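Local coordinates for protein dipicolinate synthase subunit A (Bacillus halodurans, PDB 3D4O) that probably serves as a nucleotide-binding oxidoreductase subunit of the synthase that makes dipicolinic acid, the characteristic small molecule of bacterial spores, at residues A130-I142 with R165-L177. Numbering follows the deposited sequence. Where two conformers were deposited one is given.
Sequences AIYNSIPTAEGTI and RVGMSVARKFAAL. With EDO (1,2-ethanediol), chain L.
S134 OG, set between its backbone N and carbonyl carbon (chi1 70°), donates in the carbonyl plane to a lone pair of I131 O at 2.6 Å, an oxygen that also accepts from S134 N. Across the helices S169 OG lies 2.5 Å from S134 OG, closer than an ordinary hydrogen bond, so the exact length is doubtful. At one end of the contact, R165 bends at chi3 (-48°) and lays a face of its guanidinium over A130, whose CB sits 3.3 Å from R165 CZ, while its NH1 forms a salt bridge with D127. Were R165 an alanine, D127 would probably lose this charged mate and A130 CB the flat group over it. The contact belongs to a Rossmann-type domain: helix 165-176 follows strand 157-161 after a glycine-rich turn resembling the dinucleotide-binding GxGxxG pattern, and segment 130-142, part of helix 127-148, crosses helix 165-176 at -39°. Further along, A138, its side chain a single methyl, brings its CA within 4.8 Å of V170 CA, and its CB meets the aliphatic K173 CD and V170 CG2. I142 then divides its branches: CG1 makes a CH-pi contact over one face of F174, offset toward the rim, 4.0 Å from the ring centroid, CD1 presses on K173 CB, and CG2 meets L177 CD1 tip to tip at 3.6 Å. T141 CG2 approaches the same ring at its edge, in plane, 3.7 Å from F174 CE2, and I218 of strand 216-219, in the sheet of this domain, packs against T141, V170 and F174.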
# COMPACT_ATOMS: atom_id res chain seq x y z
N ALA C 130 -16.74 11.14 10.73
CA ALA C 130 -16.32 11.14 9.32
C ALA C 130 -14.82 11.48 9.23
O ALA C 130 -14.06 10.84 8.53
CB ALA C 130 -17.17 12.13 8.50
N ILE C 131 -14.40 12.48 10.00
CA ILE C 131 -12.98 12.90 10.02
C ILE C 131 -12.08 11.79 10.58
O ILE C 131 -11.05 11.46 9.99
CB ILE C 131 -12.77 14.24 10.72
CG1 ILE C 131 -13.28 15.36 9.83
CG2 ILE C 131 -11.27 14.47 11.02
CD1 ILE C 131 -13.42 16.73 10.53
N TYR C 132 -12.48 11.18 11.69
CA TYR C 132 -11.68 10.09 12.25
C TYR C 132 -11.55 8.96 11.23
O TYR C 132 -10.51 8.32 11.07
CB TYR C 132 -12.24 9.54 13.58
CG TYR C 132 -11.99 10.47 14.72
CD1 TYR C 132 -10.69 10.80 15.10
CD2 TYR C 132 -13.03 11.02 15.43
CE1 TYR C 132 -10.47 11.67 16.15
CE2 TYR C 132 -12.81 11.88 16.46
CZ TYR C 132 -11.54 12.22 16.81
OH TYR C 132 -11.37 13.08 17.85
N ASN C 133 -12.63 8.75 10.50
CA ASN C 133 -12.71 7.60 9.58
C ASN C 133 -11.91 7.85 8.29
O ASN C 133 -11.56 6.91 7.57
CB ASN C 133 -14.19 7.29 9.30
CG ASN C 133 -14.39 6.05 8.47
OD1 ASN C 133 -14.13 4.92 8.93
ND2 ASN C 133 -14.90 6.23 7.26
N SER C 134 -11.64 9.13 8.02
CA SER C 134 -10.84 9.55 6.86
C SER C 134 -9.40 9.08 7.01
O SER C 134 -8.69 8.95 6.01
CB SER C 134 -10.81 11.07 6.62
OG SER C 134 -10.05 11.78 7.60
N ILE C 135 -8.98 8.83 8.25
CA ILE C 135 -7.59 8.42 8.52
C ILE C 135 -7.32 7.00 7.97
O ILE C 135 -6.46 6.80 7.11
CB ILE C 135 -7.20 8.57 9.98
CG1 ILE C 135 -7.29 10.05 10.37
CG2 ILE C 135 -5.77 8.07 10.22
CD1 ILE C 135 -7.10 10.32 11.84
N PRO C 136 -8.06 5.99 8.44
CA PRO C 136 -7.81 4.72 7.80
C PRO C 136 -8.19 4.68 6.31
O PRO C 136 -7.63 3.90 5.55
CB PRO C 136 -8.68 3.73 8.60
CG PRO C 136 -9.79 4.63 9.24
CD PRO C 136 -9.02 5.91 9.54
N THR C 137 -9.16 5.49 5.90
CA THR C 137 -9.53 5.52 4.49
C THR C 137 -8.32 5.94 3.64
O THR C 137 -8.05 5.33 2.60
CB THR C 137 -10.72 6.44 4.19
OG1 THR C 137 -11.89 5.95 4.87
CG2 THR C 137 -11.00 6.46 2.70
N ALA C 138 -7.58 6.94 4.13
CA ALA C 138 -6.35 7.48 3.44
C ALA C 138 -5.27 6.45 3.43
O ALA C 138 -4.58 6.27 2.43
CB ALA C 138 -5.83 8.72 4.10
N GLU C 139 -5.16 5.75 4.54
CA GLU C 139 -4.18 4.68 4.67
C GLU C 139 -4.44 3.63 3.64
O GLU C 139 -3.54 3.18 2.96
CB GLU C 139 -4.13 4.08 6.08
CG GLU C 139 -3.43 5.05 7.03
CD GLU C 139 -3.12 4.50 8.40
OE1 GLU C 139 -3.08 3.25 8.62
OE2 GLU C 139 -2.81 5.35 9.28
N GLY C 140 -5.70 3.26 3.51
CA GLY C 140 -6.07 2.25 2.53
C GLY C 140 -5.85 2.73 1.11
O GLY C 140 -5.45 1.97 0.25
N THR C 141 -6.11 4.01 0.89
CA THR C 141 -5.94 4.62 -0.44
C THR C 141 -4.45 4.62 -0.82
O THR C 141 -4.07 4.30 -1.92
CB THR C 141 -6.52 6.06 -0.47
OG1 THR C 141 -7.92 6.00 -0.16
CG2 THR C 141 -6.34 6.72 -1.89
N ILE C 142 -3.62 4.92 0.15
CA ILE C 142 -2.18 4.93 -0.07
C ILE C 142 -1.70 3.52 -0.36
O ILE C 142 -0.95 3.28 -1.30
CB ILE C 142 -1.48 5.54 1.14
CG1 ILE C 142 -1.56 7.06 1.02
CG2 ILE C 142 -0.00 5.10 1.29
CD1 ILE C 142 -1.23 7.74 2.35
N ARG C 165 -14.10 16.38 3.90
CA ARG C 165 -13.54 15.72 5.10
C ARG C 165 -12.54 14.65 4.74
O ARG C 165 -11.52 14.47 5.40
CB ARG C 165 -14.66 15.17 6.00
CG ARG C 165 -15.64 16.28 6.51
CD ARG C 165 -16.98 15.75 7.03
NE ARG C 165 -17.60 14.81 6.10
CZ ARG C 165 -18.72 14.13 6.35
NH1 ARG C 165 -19.37 14.30 7.49
NH2 ARG C 165 -19.17 13.27 5.47
N VAL C 166 -12.79 13.94 3.65
CA VAL C 166 -11.89 12.87 3.30
C VAL C 166 -10.72 13.35 2.45
O VAL C 166 -9.54 12.95 2.63
CB VAL C 166 -12.61 11.79 2.52
CG1 VAL C 166 -11.60 10.73 2.04
CG2 VAL C 166 -13.76 11.16 3.39
N GLY C 167 -11.08 14.18 1.50
CA GLY C 167 -10.17 14.70 0.51
C GLY C 167 -9.03 15.41 1.18
O GLY C 167 -7.91 15.31 0.76
N MSE C 168 -9.35 16.12 2.26
CA MSE C 168 -8.33 16.85 2.98
C MSE C 168 -7.31 15.91 3.63
O MSE C 168 -6.12 16.20 3.67
CB MSE C 168 -8.95 17.76 4.03
CG MSE C 168 -7.90 18.26 5.00
SE MSE C 168 -8.43 19.84 5.88
CE MSE C 168 -8.55 20.70 4.18
N SER C 169 -7.79 14.76 4.10
CA SER C 169 -6.91 13.77 4.77
C SER C 169 -6.07 12.99 3.77
O SER C 169 -4.93 12.63 4.02
CB SER C 169 -7.75 12.76 5.54
OG SER C 169 -8.49 13.41 6.55
N VAL C 170 -6.70 12.73 2.65
CA VAL C 170 -6.12 11.94 1.57
C VAL C 170 -5.02 12.73 0.90
O VAL C 170 -3.91 12.25 0.72
CB VAL C 170 -7.18 11.48 0.55
CG1 VAL C 170 -6.53 11.03 -0.78
CG2 VAL C 170 -8.06 10.36 1.17
N ALA C 171 -5.32 13.97 0.57
CA ALA C 171 -4.34 14.81 -0.13
C ALA C 171 -3.10 15.06 0.75
O ALA C 171 -1.96 14.92 0.30
CB ALA C 171 -4.98 16.10 -0.56
N ARG C 172 -3.34 15.29 2.03
CA ARG C 172 -2.28 15.59 2.99
C ARG C 172 -1.26 14.44 3.07
O ARG C 172 -0.05 14.63 3.11
CB ARG C 172 -2.90 15.89 4.37
CG ARG C 172 -1.92 16.42 5.43
CD ARG C 172 -2.63 16.92 6.74
NE ARG C 172 -3.04 18.35 6.80
CZ ARG C 172 -4.31 18.79 6.85
NH1 ARG C 172 -5.29 17.90 6.83
NH2 ARG C 172 -4.59 20.11 6.97
N LYS C 173 -1.78 13.24 3.07
CA LYS C 173 -0.96 12.03 3.15
C LYS C 173 -0.21 11.73 1.84
O LYS C 173 0.89 11.25 1.86
CB LYS C 173 -1.76 10.83 3.64
CG LYS C 173 -1.94 10.93 5.14
CD LYS C 173 -2.72 9.78 5.76
CE LYS C 173 -2.49 9.72 7.32
NZ LYS C 173 -2.83 10.87 8.16
N PHE C 174 -0.79 12.00 0.69
CA PHE C 174 -0.05 11.74 -0.54
C PHE C 174 1.12 12.72 -0.60
O PHE C 174 2.25 12.35 -0.98
CB PHE C 174 -0.92 11.76 -1.79
CG PHE C 174 -1.53 10.44 -2.09
CD1 PHE C 174 -0.84 9.52 -2.87
CD2 PHE C 174 -2.74 10.08 -1.56
CE1 PHE C 174 -1.36 8.28 -3.12
CE2 PHE C 174 -3.28 8.86 -1.82
CZ PHE C 174 -2.60 7.94 -2.61
N ALA C 175 0.87 13.94 -0.14
CA ALA C 175 1.88 14.98 -0.17
C ALA C 175 3.00 14.66 0.80
O ALA C 175 4.17 14.77 0.48
CB ALA C 175 1.30 16.33 0.13
N ALA C 176 2.63 14.21 1.99
CA ALA C 176 3.64 13.93 3.03
C ALA C 176 4.50 12.75 2.60
O ALA C 176 5.63 12.58 3.07
CB ALA C 176 3.03 13.73 4.41
N LEU C 177 3.96 11.98 1.67
CA LEU C 177 4.68 10.83 1.11
C LEU C 177 5.55 11.16 -0.15
O LEU C 177 6.12 10.27 -0.78
CB LEU C 177 3.74 9.70 0.75
CG LEU C 177 3.19 8.86 1.92
CD1 LEU C 177 2.69 7.55 1.27
CD2 LEU C 177 4.25 8.55 2.99
C1 EDO L . 0.37 19.06 2.86
O1 EDO L . 0.11 20.17 3.73
C2 EDO L . 1.68 18.39 3.26
O2 EDO L . 1.38 17.06 3.68